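Putative aldehyde dehydrogenase AldY (Bacillus subtilis, PDB 4DNG) probably oxidises aldehydes to carboxylates with NAD(+) as a member of the aldehyde dehydrogenase family, and may help protect cells against stress from ethanol and related compounds. Local coordinates at residues A266-A271 against V304-A309; K346-E351 against N374-Q379; I168-S173 against E467-K472; A261-A266 against E397-A402. One frame throughout, in Å; residues are numbered along the deposited sequence.

Followed from the N terminus, the chain opens contact 3 at 168-173, and this loop closes last, at 467-472. Within that span 261-266 opens contact 4, which closes at 397-402. Contacts 1 and 2 fall inside contact 4 and come one after the other: 266-271 meets 304-309, then 346-351 meets 374-379. None of the loops cross. Contacts 1, 2 and 4 join helices and strand ends around the eight-stranded sheet; contacts 1 and 4 share A266 and have centres about 14 Å apart. Contact 3, in the seven-stranded sheet, its centre about 40 Å from contact 4's, joins the end of helix 156-169 and the turn into strand 173-177 to the junction of helix 462-468 and strand 469-477.

Contact 1: residues A266-A271 against V304-A309; sequences ADVDRA and VEKFTA
K306 reaches from its helix toward V268 and D269, and its methylene chain, more than its charge, makes the contact. V268 CG1 lies 4.3 Å from K306 CD, while D269 OD1 approaches the same carbon from another direction, also at 4.3 Å; lines drawn from CD to these two atoms open at about 90°. V268 presents CG1 because that methyl is anti to the backbone N (chi1 170°). D269 starts off to one side of the facing helix, and only its carboxylate comes nearer. The charges stay separated, with D269 OD1 4.6 Å from K306 NZ, and the ammonium group instead forms a salt bridge with E302. Since the carboxylates of D269 and D273 lie close together, the nearby lysine may ease their mutual repulsion.

The two helices are successive elements of an alpha/beta fold: strand 258-262, helix 268-281 and the parallel strand 290-296 make a beta-alpha-beta crossover, and helix 297-313 follows directly. The next residue, F307, packs on A275, I276 and F280 of helix 268-281. At the start of that helix, D267 is the N-cap: its OD1 accepts from R270 N at 2.8 Å, an almost straight bond (170°) whose donor sits above the carboxylate plane.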
loop_
_atom_site.group_PDB
_atom_site.type_symbol
_atom_site.label_atom_id
_atom_site.label_comp_id
_atom_site.label_asym_id
_atom_site.label_seq_id
_atom_site.Cartn_x
_atom_site.Cartn_y
_atom_site.Cartn_z
ATOM N N ALA A 266 9.981 13.005 -34.292
ATOM C CA ALA A 266 8.877 13.862 -33.819
ATOM C C ALA A 266 8.509 15.021 -34.738
ATOM O O ALA A 266 9.357 15.569 -35.450
ATOM C CB ALA A 266 9.192 14.411 -32.445
ATOM N N ASP A 267 7.234 15.396 -34.711
ATOM C CA ASP A 267 6.806 16.649 -35.301
ATOM C C ASP A 267 7.226 17.721 -34.307
ATOM O O ASP A 267 6.695 17.766 -33.198
ATOM C CB ASP A 267 5.287 16.650 -35.492
ATOM C CG ASP A 267 4.739 18.012 -35.917
ATOM O OD1 ASP A 267 5.234 19.066 -35.446
ATOM O OD2 ASP A 267 3.780 18.026 -36.713
ATOM N N VAL A 268 8.183 18.562 -34.690
ATOM C CA VAL A 268 8.731 19.573 -33.784
ATOM C C VAL A 268 7.660 20.582 -33.362
ATOM O O VAL A 268 7.468 20.836 -32.155
ATOM C CB VAL A 268 9.963 20.282 -34.389
ATOM C CG1 VAL A 268 10.393 21.487 -33.561
ATOM C CG2 VAL A 268 11.109 19.303 -34.500
ATOM N N ASP A 269 6.944 21.115 -34.352
ATOM C CA ASP A 269 5.925 22.135 -34.111
ATOM C C ASP A 269 4.856 21.708 -33.093
ATOM O O ASP A 269 4.514 22.465 -32.181
ATOM C CB ASP A 269 5.283 22.558 -35.429
ATOM C CG ASP A 269 5.101 24.050 -35.522
ATOM O OD1 ASP A 269 5.951 24.699 -36.174
ATOM O OD2 ASP A 269 4.130 24.574 -34.924
ATOM N N ARG A 270 4.340 20.495 -33.251
ATOM C CA ARG A 270 3.459 19.891 -32.257
ATOM C C ARG A 270 4.144 19.866 -30.880
ATOM O O ARG A 270 3.526 20.246 -29.881
ATOM C CB ARG A 270 3.072 18.479 -32.709
ATOM C CG ARG A 270 1.822 17.881 -32.074
ATOM C CD ARG A 270 1.293 16.750 -32.955
ATOM N NE ARG A 270 0.435 15.804 -32.240
ATOM C CZ ARG A 270 -0.849 15.573 -32.517
ATOM N NH1 ARG A 270 -1.523 14.685 -31.798
ATOM N NH2 ARG A 270 -1.462 16.215 -33.509
ATOM N N ALA A 271 5.425 19.467 -30.856
ATOM C CA ALA A 271 6.210 19.280 -29.614
ATOM C C ALA A 271 6.545 20.584 -28.887
ATOM O O ALA A 271 6.442 20.657 -27.660
ATOM C CB ALA A 271 7.492 18.488 -29.886
ATOM N N VAL A 304 14.761 24.515 -30.058
ATOM C CA VAL A 304 15.163 25.611 -29.171
ATOM C C VAL A 304 14.658 26.932 -29.709
ATOM O O VAL A 304 13.917 27.626 -29.024
ATOM C CB VAL A 304 16.686 25.690 -28.936
ATOM C CG1 VAL A 304 17.050 27.011 -28.276
ATOM C CG2 VAL A 304 17.151 24.532 -28.066
ATOM N N GLU A 305 15.042 27.255 -30.943
ATOM C CA GLU A 305 14.630 28.499 -31.592
ATOM C C GLU A 305 13.128 28.739 -31.472
ATOM O O GLU A 305 12.697 29.802 -31.018
ATOM C CB GLU A 305 15.051 28.511 -33.063
ATOM C CG GLU A 305 16.500 28.924 -33.291
ATOM C CD GLU A 305 16.701 30.435 -33.378
ATOM O OE1 GLU A 305 16.050 31.190 -32.620
ATOM O OE2 GLU A 305 17.533 30.872 -34.205
ATOM N N LYS A 306 12.344 27.735 -31.862
ATOM C CA LYS A 306 10.885 27.811 -31.812
ATOM C C LYS A 306 10.341 27.953 -30.393
ATOM O O LYS A 306 9.464 28.789 -30.146
ATOM C CB LYS A 306 10.257 26.601 -32.508
ATOM C CG LYS A 306 9.975 26.842 -33.976
ATOM C CD LYS A 306 9.945 25.553 -34.771
ATOM C CE LYS A 306 10.529 25.806 -36.150
ATOM N NZ LYS A 306 10.513 24.572 -36.970
ATOM N N PHE A 307 10.864 27.135 -29.475
ATOM C CA PHE A 307 10.432 27.148 -28.074
ATOM C C PHE A 307 10.815 28.457 -27.406
ATOM O O PHE A 307 10.014 29.004 -26.670
ATOM C CB PHE A 307 10.995 25.945 -27.288
ATOM C CG PHE A 307 10.508 25.869 -25.865
ATOM C CD1 PHE A 307 9.319 25.209 -25.551
ATOM C CD2 PHE A 307 11.232 26.478 -24.830
ATOM C CE1 PHE A 307 8.860 25.150 -24.231
ATOM C CE2 PHE A 307 10.780 26.433 -23.522
ATOM C CZ PHE A 307 9.593 25.766 -23.222
ATOM N N THR A 308 12.030 28.950 -27.676
ATOM C CA THR A 308 12.498 30.237 -27.141
ATOM C C THR A 308 11.680 31.415 -27.664
ATOM O O THR A 308 11.182 32.228 -26.874
ATOM C CB THR A 308 13.989 30.518 -27.448
ATOM O OG1 THR A 308 14.239 30.333 -28.847
ATOM C CG2 THR A 308 14.894 29.608 -26.644
ATOM N N ALA A 309 11.538 31.507 -28.984
ATOM C CA ALA A 309 10.765 32.599 -29.569
ATOM C C ALA A 309 9.361 32.644 -28.960
ATOM O O ALA A 309 8.885 33.718 -28.579
ATOM C CB ALA A 309 10.688 32.472 -31.081
#

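Contact 2: residues K346-E351 against N374-Q379; sequences KTDGIE and NSKIAQ
A Schellman motif closes the C-terminal end of helix 332-347 beside the first turn of helix 376-379. G349 has positive phi (104°), and its N bonds back to K346 O at 3.0 Å; the helix ends there, and D348 and I350, on either side of the glycine in sequence, both point toward the other segment. D348 and K376 meet with their side chains crossing at about a right angle. K376 is extended beyond CG (chi2 158°), which lays its CD against D348 OD2, 4.0 Å away, whereas OD2 and K376 NZ are 4.6 Å apart: an electrostatic neighbour rather than a salt bridge. The apolar half lies deeper, where I350 CG1 meets I377 CD1 at 4.3 Å, and the other end of the same branch, I350 CD1, approaches S375 OG at 4.4 Å. S375 holds the N-cap position without a capping bond from its side chain; its hydroxyl is weakly bonded to D372 O instead. I377 also packs on I341 and A345 of helix 332-347 and on T388 of strand 386-392, while I350 lies against F368 of strand 362-369, whose V369 pairs through its backbone with E351.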
loop_
_atom_site.group_PDB
_atom_site.type_symbol
_atom_site.label_atom_id
_atom_site.label_comp_id
_atom_site.label_asym_id
_atom_site.label_seq_id
_atom_site.Cartn_x
_atom_site.Cartn_y
_atom_site.Cartn_z
ATOM N N LYS A 346 23.708 29.559 -13.320
ATOM C CA LYS A 346 24.532 30.588 -13.916
ATOM C C LYS A 346 26.001 30.391 -13.559
ATOM O O LYS A 346 26.825 30.252 -14.457
ATOM C CB LYS A 346 24.027 31.970 -13.522
ATOM C CG LYS A 346 22.859 32.427 -14.377
ATOM C CD LYS A 346 22.541 33.883 -14.102
ATOM C CE LYS A 346 21.755 34.509 -15.240
ATOM N NZ LYS A 346 21.065 35.738 -14.768
ATOM N N THR A 347 26.318 30.340 -12.261
ATOM C CA THR A 347 27.696 30.078 -11.799
ATOM C C THR A 347 28.213 28.731 -12.316
ATOM O O THR A 347 29.414 28.573 -12.552
ATOM C CB THR A 347 27.830 30.090 -10.257
ATOM O OG1 THR A 347 26.785 30.876 -9.672
ATOM C CG2 THR A 347 29.208 30.643 -9.834
ATOM N N ASP A 348 27.288 27.784 -12.494
ATOM C CA ASP A 348 27.568 26.437 -13.015
ATOM C C ASP A 348 27.965 26.367 -14.489
ATOM O O ASP A 348 28.402 25.312 -14.954
ATOM C CB ASP A 348 26.349 25.538 -12.814
ATOM C CG ASP A 348 26.396 24.768 -11.513
ATOM O OD1 ASP A 348 27.153 25.164 -10.602
ATOM O OD2 ASP A 348 25.664 23.758 -11.405
ATOM N N GLY A 349 27.777 27.467 -15.221
ATOM C CA GLY A 349 28.133 27.538 -16.639
ATOM C C GLY A 349 26.997 27.452 -17.647
ATOM O O GLY A 349 27.145 27.913 -18.782
ATOM N N ILE A 350 25.866 26.866 -17.249
ATOM C CA ILE A 350 24.762 26.575 -18.177
ATOM C C ILE A 350 24.256 27.819 -18.903
ATOM O O ILE A 350 23.984 28.831 -18.277
ATOM C CB ILE A 350 23.584 25.865 -17.477
ATOM C CG1 ILE A 350 23.968 24.430 -17.091
ATOM C CG2 ILE A 350 22.358 25.832 -18.380
ATOM C CD1 ILE A 350 24.453 24.268 -15.666
ATOM N N GLU A 351 24.155 27.737 -20.228
ATOM C CA GLU A 351 23.641 28.842 -21.032
ATOM C C GLU A 351 22.200 29.187 -20.658
ATOM O O GLU A 351 21.438 28.342 -20.199
ATOM C CB GLU A 351 23.744 28.522 -22.532
ATOM C CG GLU A 351 23.377 29.688 -23.448
ATOM C CD GLU A 351 23.391 29.347 -24.928
ATOM O OE1 GLU A 351 23.568 28.161 -25.284
ATOM O OE2 GLU A 351 23.220 30.278 -25.744
ATOM N N ASN A 374 22.206 15.372 -15.539
ATOM C CA ASN A 374 22.654 15.187 -14.164
ATOM C C ASN A 374 23.019 16.535 -13.520
ATOM O O ASN A 374 23.991 16.646 -12.762
ATOM C CB ASN A 374 23.843 14.217 -14.144
ATOM C CG ASN A 374 23.727 13.167 -13.053
ATOM O OD1 ASN A 374 22.665 12.571 -12.856
ATOM N ND2 ASN A 374 24.827 12.925 -12.347
ATOM N N SER A 375 22.223 17.556 -13.836
ATOM C CA SER A 375 22.483 18.919 -13.391
ATOM C C SER A 375 21.581 19.294 -12.244
ATOM O O SER A 375 20.538 18.674 -12.039
ATOM C CB SER A 375 22.271 19.915 -14.533
ATOM O OG SER A 375 23.426 20.020 -15.339
ATOM N N LYS A 376 21.979 20.325 -11.506
ATOM C CA LYS A 376 21.164 20.833 -10.417
ATOM C C LYS A 376 19.816 21.335 -10.924
ATOM O O LYS A 376 18.773 20.916 -10.417
ATOM C CB LYS A 376 21.919 21.896 -9.620
ATOM C CG LYS A 376 22.808 21.291 -8.544
ATOM C CD LYS A 376 23.924 22.229 -8.116
ATOM C CE LYS A 376 24.883 21.539 -7.156
ATOM N NZ LYS A 376 26.204 22.229 -7.075
ATOM N N ILE A 377 19.831 22.200 -11.939
ATOM C CA ILE A 377 18.580 22.740 -12.501
ATOM C C ILE A 377 17.715 21.678 -13.186
ATOM O O ILE A 377 16.490 21.795 -13.213
ATOM C CB ILE A 377 18.809 23.924 -13.473
ATOM C CG1 ILE A 377 20.222 23.899 -14.048
ATOM C CG2 ILE A 377 18.537 25.254 -12.790
ATOM C CD1 ILE A 377 20.360 23.043 -15.288
ATOM N N ALA A 378 18.358 20.649 -13.734
ATOM C CA ALA A 378 17.638 19.538 -14.357
ATOM C C ALA A 378 16.951 18.649 -13.315
ATOM O O ALA A 378 15.778 18.310 -13.470
ATOM C CB ALA A 378 18.571 18.716 -15.239
ATOM N N GLN A 379 17.679 18.293 -12.254
ATOM C CA GLN A 379 17.193 17.322 -11.258
ATOM C C GLN A 379 16.225 17.890 -10.198
ATOM O O GLN A 379 15.573 17.130 -9.474
ATOM C CB GLN A 379 18.374 16.615 -10.569
ATOM C CG GLN A 379 19.364 15.922 -11.499
ATOM C CD GLN A 379 18.831 14.646 -12.134
ATOM O OE1 GLN A 379 17.635 14.339 -12.069
ATOM N NE2 GLN A 379 19.729 13.893 -12.763
#

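Contact 3: residues I168-S173 against E467-K472; sequences IALGNS and EFTVTK
L170, N172, F468 and T469 join the end of helix 156-169 to the point where helix 462-468 gives way to strand 469-477. The first side belongs to a beta-alpha-beta crossover between parallel strands 135-150 and 173-177, in the sheet whose strand 226-231 leads into the NAD(+) site inferred by similarity. The helix ends in a Schellman motif with G171, at positive phi, as its C-prime residue.

The polar link is one hydrogen bond, N172 ND2 to F468 O, 2.9 Å long with an angle of 159° at the hydrogen. It falls on a lone pair in the carbonyl plane, and F468 O is only 12° out of the amide plane of N172. The same ND2 also bonds to A167 O, and OD1 accepts from G145 N, so partners at both ends fix the rotation of this buried amide. The amide stands at the edge of the F468 ring, its plane tilted 52° from that of the ring. A leucine here would probably leave F468 O, A167 O and G145 N short of a mate and free the helix end to shift against strand 469-477.

The apolar contacts surround L170. Its CD1 meets F468 CB at 3.8 Å, the side chains crossing at about a right angle, while the phenyl ring leads away to P166 and A167. T469 sends its hydroxyl to V465 O; its CG2, anti to the carbonyl carbon and beside the backbone N, is thereby turned to the leucine and touches L170 CB at 3.7 Å.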
loop_
_atom_site.group_PDB
_atom_site.type_symbol
_atom_site.label_atom_id
_atom_site.label_comp_id
_atom_site.label_asym_id
_atom_site.label_seq_id
_atom_site.Cartn_x
_atom_site.Cartn_y
_atom_site.Cartn_z
ATOM N N ILE A 168 -16.193 9.923 -0.614
ATOM C CA ILE A 168 -17.610 10.058 -0.340
ATOM C C ILE A 168 -18.470 9.111 -1.204
ATOM O O ILE A 168 -19.439 8.532 -0.717
ATOM C CB ILE A 168 -18.049 11.531 -0.466
ATOM C CG1 ILE A 168 -17.505 12.312 0.736
ATOM C CG2 ILE A 168 -19.568 11.640 -0.602
ATOM C CD1 ILE A 168 -17.447 13.808 0.518
ATOM N N ALA A 169 -18.093 8.931 -2.464
ATOM C CA ALA A 169 -18.799 8.019 -3.357
ATOM C C ALA A 169 -18.879 6.610 -2.796
ATOM O O ALA A 169 -19.877 5.913 -2.987
ATOM C CB ALA A 169 -18.114 7.986 -4.708
ATOM N N LEU A 170 -17.823 6.196 -2.098
ATOM C CA LEU A 170 -17.690 4.809 -1.679
ATOM C C LEU A 170 -17.932 4.637 -0.185
ATOM O O LEU A 170 -17.412 3.711 0.459
ATOM C CB LEU A 170 -16.328 4.262 -2.132
ATOM C CG LEU A 170 -16.177 4.250 -3.666
ATOM C CD1 LEU A 170 -14.726 4.205 -4.098
ATOM C CD2 LEU A 170 -16.958 3.088 -4.272
ATOM N N GLY A 171 -18.723 5.551 0.364
ATOM C CA GLY A 171 -19.241 5.417 1.719
ATOM C C GLY A 171 -18.270 5.760 2.817
ATOM O O GLY A 171 -18.485 5.398 3.974
ATOM N N ASN A 172 -17.193 6.448 2.471
ATOM C CA ASN A 172 -16.249 6.896 3.489
ATOM C C ASN A 172 -16.614 8.282 4.000
ATOM O O ASN A 172 -17.478 8.953 3.441
ATOM C CB ASN A 172 -14.825 6.905 2.935
ATOM C CG ASN A 172 -14.435 5.581 2.331
ATOM O OD1 ASN A 172 -14.248 4.594 3.055
ATOM N ND2 ASN A 172 -14.311 5.546 0.991
ATOM N N SER A 173 -15.963 8.686 5.078
ATOM C CA SER A 173 -15.997 10.060 5.540
ATOM C C SER A 173 -14.587 10.609 5.393
ATOM O O SER A 173 -13.659 9.858 5.068
ATOM C CB SER A 173 -16.415 10.115 6.995
ATOM O OG SER A 173 -15.355 9.633 7.811
ATOM N N GLU A 467 -8.789 1.598 -3.970
ATOM C CA GLU A 467 -8.034 2.446 -3.035
ATOM C C GLU A 467 -8.902 2.903 -1.882
ATOM O O GLU A 467 -8.440 2.977 -0.750
ATOM C CB GLU A 467 -7.401 3.662 -3.733
ATOM C CG GLU A 467 -6.032 3.431 -4.375
ATOM C CD GLU A 467 -5.459 4.696 -5.031
ATOM O OE1 GLU A 467 -5.482 4.796 -6.282
ATOM O OE2 GLU A 467 -4.992 5.602 -4.303
ATOM N N PHE A 468 -10.172 3.166 -2.169
ATOM C CA PHE A 468 -11.092 3.739 -1.180
ATOM C C PHE A 468 -12.088 2.726 -0.644
ATOM O O PHE A 468 -12.998 3.075 0.111
ATOM C CB PHE A 468 -11.801 4.977 -1.759
ATOM C CG PHE A 468 -10.869 6.135 -1.986
ATOM C CD1 PHE A 468 -10.624 7.056 -0.971
ATOM C CD2 PHE A 468 -10.204 6.280 -3.201
ATOM C CE1 PHE A 468 -9.749 8.117 -1.167
ATOM C CE2 PHE A 468 -9.329 7.330 -3.401
ATOM C CZ PHE A 468 -9.098 8.250 -2.381
ATOM N N THR A 469 -11.915 1.465 -1.019
ATOM C CA THR A 469 -12.760 0.410 -0.454
ATOM C C THR A 469 -11.935 -0.714 0.082
ATOM O O THR A 469 -10.775 -0.873 -0.311
ATOM C CB THR A 469 -13.756 -0.174 -1.473
ATOM O OG1 THR A 469 -13.043 -0.844 -2.530
ATOM C CG2 THR A 469 -14.655 0.931 -2.037
ATOM N N VAL A 470 -12.537 -1.494 0.978
ATOM C CA VAL A 470 -11.926 -2.739 1.422
ATOM C C VAL A 470 -12.616 -3.984 0.834
ATOM O O VAL A 470 -13.818 -4.005 0.527
ATOM C CB VAL A 470 -11.811 -2.788 2.949
ATOM C CG1 VAL A 470 -13.146 -3.142 3.588
ATOM C CG2 VAL A 470 -10.715 -3.763 3.364
ATOM N N THR A 471 -11.827 -5.024 0.639
ATOM C CA THR A 471 -12.351 -6.290 0.158
ATOM C C THR A 471 -12.640 -7.155 1.374
ATOM O O THR A 471 -11.732 -7.458 2.155
ATOM C CB THR A 471 -11.346 -6.948 -0.805
ATOM O OG1 THR A 471 -11.588 -6.457 -2.127
ATOM C CG2 THR A 471 -11.465 -8.470 -0.810
ATOM N N LYS A 472 -13.908 -7.502 1.567
ATOM C CA LYS A 472 -14.272 -8.374 2.675
ATOM C C LYS A 472 -14.653 -9.775 2.186
ATOM O O LYS A 472 -15.500 -9.932 1.300
ATOM C CB LYS A 472 -15.384 -7.749 3.545
ATOM C CG LYS A 472 -15.954 -8.660 4.641
ATOM C CD LYS A 472 -15.035 -8.825 5.837
ATOM C CE LYS A 472 -15.462 -9.975 6.743
ATOM N NZ LYS A 472 -15.100 -9.779 8.180
#

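Contact 4: residues A261-A266 against E397-A402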
loop_
_atom_site.group_PDB
_atom_site.type_symbol
_atom_site.label_atom_id
_atom_site.label_comp_id
_atom_site.label_asym_id
_atom_site.label_seq_id
_atom_site.Cartn_x
_atom_site.Cartn_y
_atom_site.Cartn_z
ATOM N N ALA A 261 10.260 13.931 -23.528
ATOM C CA ALA A 261 11.232 13.489 -24.536
ATOM C C ALA A 261 10.723 13.735 -25.944
ATOM O O ALA A 261 9.592 13.388 -26.266
ATOM C CB ALA A 261 11.624 12.026 -24.350
ATOM N N VAL A 262 11.588 14.321 -26.772
ATOM C CA VAL A 262 11.271 14.721 -28.140
ATOM C C VAL A 262 12.249 14.023 -29.082
ATOM O O VAL A 262 13.404 14.443 -29.244
ATOM C CB VAL A 262 11.360 16.260 -28.299
ATOM C CG1 VAL A 262 11.248 16.677 -29.766
ATOM C CG2 VAL A 262 10.302 16.948 -27.456
ATOM N N LEU A 263 11.772 12.948 -29.700
ATOM C CA LEU A 263 12.637 12.037 -30.431
ATOM C C LEU A 263 12.899 12.530 -31.851
ATOM O O LEU A 263 12.225 13.448 -32.328
ATOM C CB LEU A 263 12.036 10.624 -30.438
ATOM C CG LEU A 263 11.554 9.961 -29.137
ATOM C CD1 LEU A 263 11.371 8.465 -29.366
ATOM C CD2 LEU A 263 12.489 10.203 -27.962
ATOM N N SER A 264 13.871 11.907 -32.525
ATOM C CA SER A 264 14.318 12.345 -33.850
ATOM C C SER A 264 13.200 12.472 -34.900
ATOM O O SER A 264 13.180 13.425 -35.670
ATOM C CB SER A 264 15.455 11.459 -34.367
ATOM O OG SER A 264 15.139 10.085 -34.260
ATOM N N ASP A 265 12.267 11.531 -34.921
ATOM C CA ASP A 265 11.192 11.595 -35.912
ATOM C C ASP A 265 10.010 12.518 -35.531
ATOM O O ASP A 265 9.149 12.795 -36.361
ATOM C CB ASP A 265 10.728 10.189 -36.334
ATOM C CG ASP A 265 10.212 9.368 -35.175
ATOM O OD1 ASP A 265 10.241 9.869 -34.031
ATOM O OD2 ASP A 265 9.788 8.217 -35.411
ATOM N N ALA A 266 9.981 13.005 -34.292
ATOM C CA ALA A 266 8.877 13.862 -33.819
ATOM C C ALA A 266 8.509 15.021 -34.738
ATOM O O ALA A 266 9.357 15.569 -35.450
ATOM C CB ALA A 266 9.192 14.411 -32.445
ATOM N N GLU A 397 19.178 6.954 -25.593
ATOM C CA GLU A 397 19.715 7.865 -24.557
ATOM C C GLU A 397 18.626 8.810 -24.032
ATOM O O GLU A 397 18.455 8.959 -22.816
ATOM C CB GLU A 397 20.921 8.658 -25.079
ATOM C CG GLU A 397 21.531 9.634 -24.076
ATOM C CD GLU A 397 22.809 10.290 -24.583
ATOM O OE1 GLU A 397 22.767 10.983 -25.619
ATOM O OE2 GLU A 397 23.863 10.123 -23.935
ATOM N N ALA A 398 17.885 9.430 -24.952
ATOM C CA ALA A 398 16.729 10.259 -24.593
ATOM C C ALA A 398 15.838 9.580 -23.554
ATOM O O ALA A 398 15.484 10.184 -22.541
ATOM C CB ALA A 398 15.913 10.590 -25.828
ATOM N N ILE A 399 15.470 8.329 -23.835
ATOM C CA ILE A 399 14.645 7.525 -22.948
ATOM C C ILE A 399 15.436 7.139 -21.695
ATOM O O ILE A 399 14.885 7.174 -20.589
ATOM C CB ILE A 399 14.089 6.281 -23.675
ATOM C CG1 ILE A 399 13.422 6.673 -25.016
ATOM C CG2 ILE A 399 13.148 5.484 -22.773
ATOM C CD1 ILE A 399 12.282 7.675 -24.954
ATOM N N ASP A 400 16.723 6.803 -21.854
ATOM C CA ASP A 400 17.601 6.596 -20.687
ATOM C C ASP A 400 17.636 7.835 -19.767
ATOM O O ASP A 400 17.396 7.720 -18.557
ATOM C CB ASP A 400 19.018 6.188 -21.098
ATOM C CG ASP A 400 19.076 4.791 -21.700
ATOM O OD1 ASP A 400 18.084 4.037 -21.561
ATOM O OD2 ASP A 400 20.111 4.448 -22.323
ATOM N N MET A 401 17.905 9.007 -20.347
ATOM C CA MET A 401 17.926 10.278 -19.606
ATOM C C MET A 401 16.619 10.583 -18.874
ATOM O O MET A 401 16.635 11.186 -17.789
ATOM C CB MET A 401 18.284 11.444 -20.535
ATOM C CG MET A 401 19.738 11.474 -20.972
ATOM S SD MET A 401 20.053 12.817 -22.131
ATOM C CE MET A 401 21.789 13.172 -21.802
ATOM N N ALA A 402 15.497 10.164 -19.468
ATOM C CA ALA A 402 14.160 10.339 -18.872
ATOM C C ALA A 402 13.968 9.456 -17.644
ATOM O O ALA A 402 13.322 9.864 -16.683
ATOM C CB ALA A 402 13.072 10.056 -19.896
#
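L263 and I399 meet through methyl groups, so no ring, amide or carboxylate forms a face or edge between these segments; the flat side chain beside them is F424 of helix 418-425, which both residues touch. L263, just past the strand end, offers CD2 as the common point. It lies 3.9 Å from I399 CD1 and 4.1 Å from A398 CB, fitting against two consecutive residues of the helix. The L263 and I399 side chains cross at about a right angle. In I399, chi1 of -50° sets CG1 beside the backbone N, and the second torsion (chi2 -58°) brings CD1 round to L263 and A261. That CD1 approaches A261 CB more loosely, at 4.4 Å. Small residues allow the close approach: the CA atoms of A261 and A398 are 6.4 Å apart. Beyond the strand, a type I turn from L263 to A266 is closed by A266 N bonding to L263 O at 3.0 Å. Strand 258-262 runs parallel to 290-296 and 410-414 on its two sides, V262 points away from helix 395-403 to touch V295, and that helix covers the sheet's opposite face, with A402 on I294.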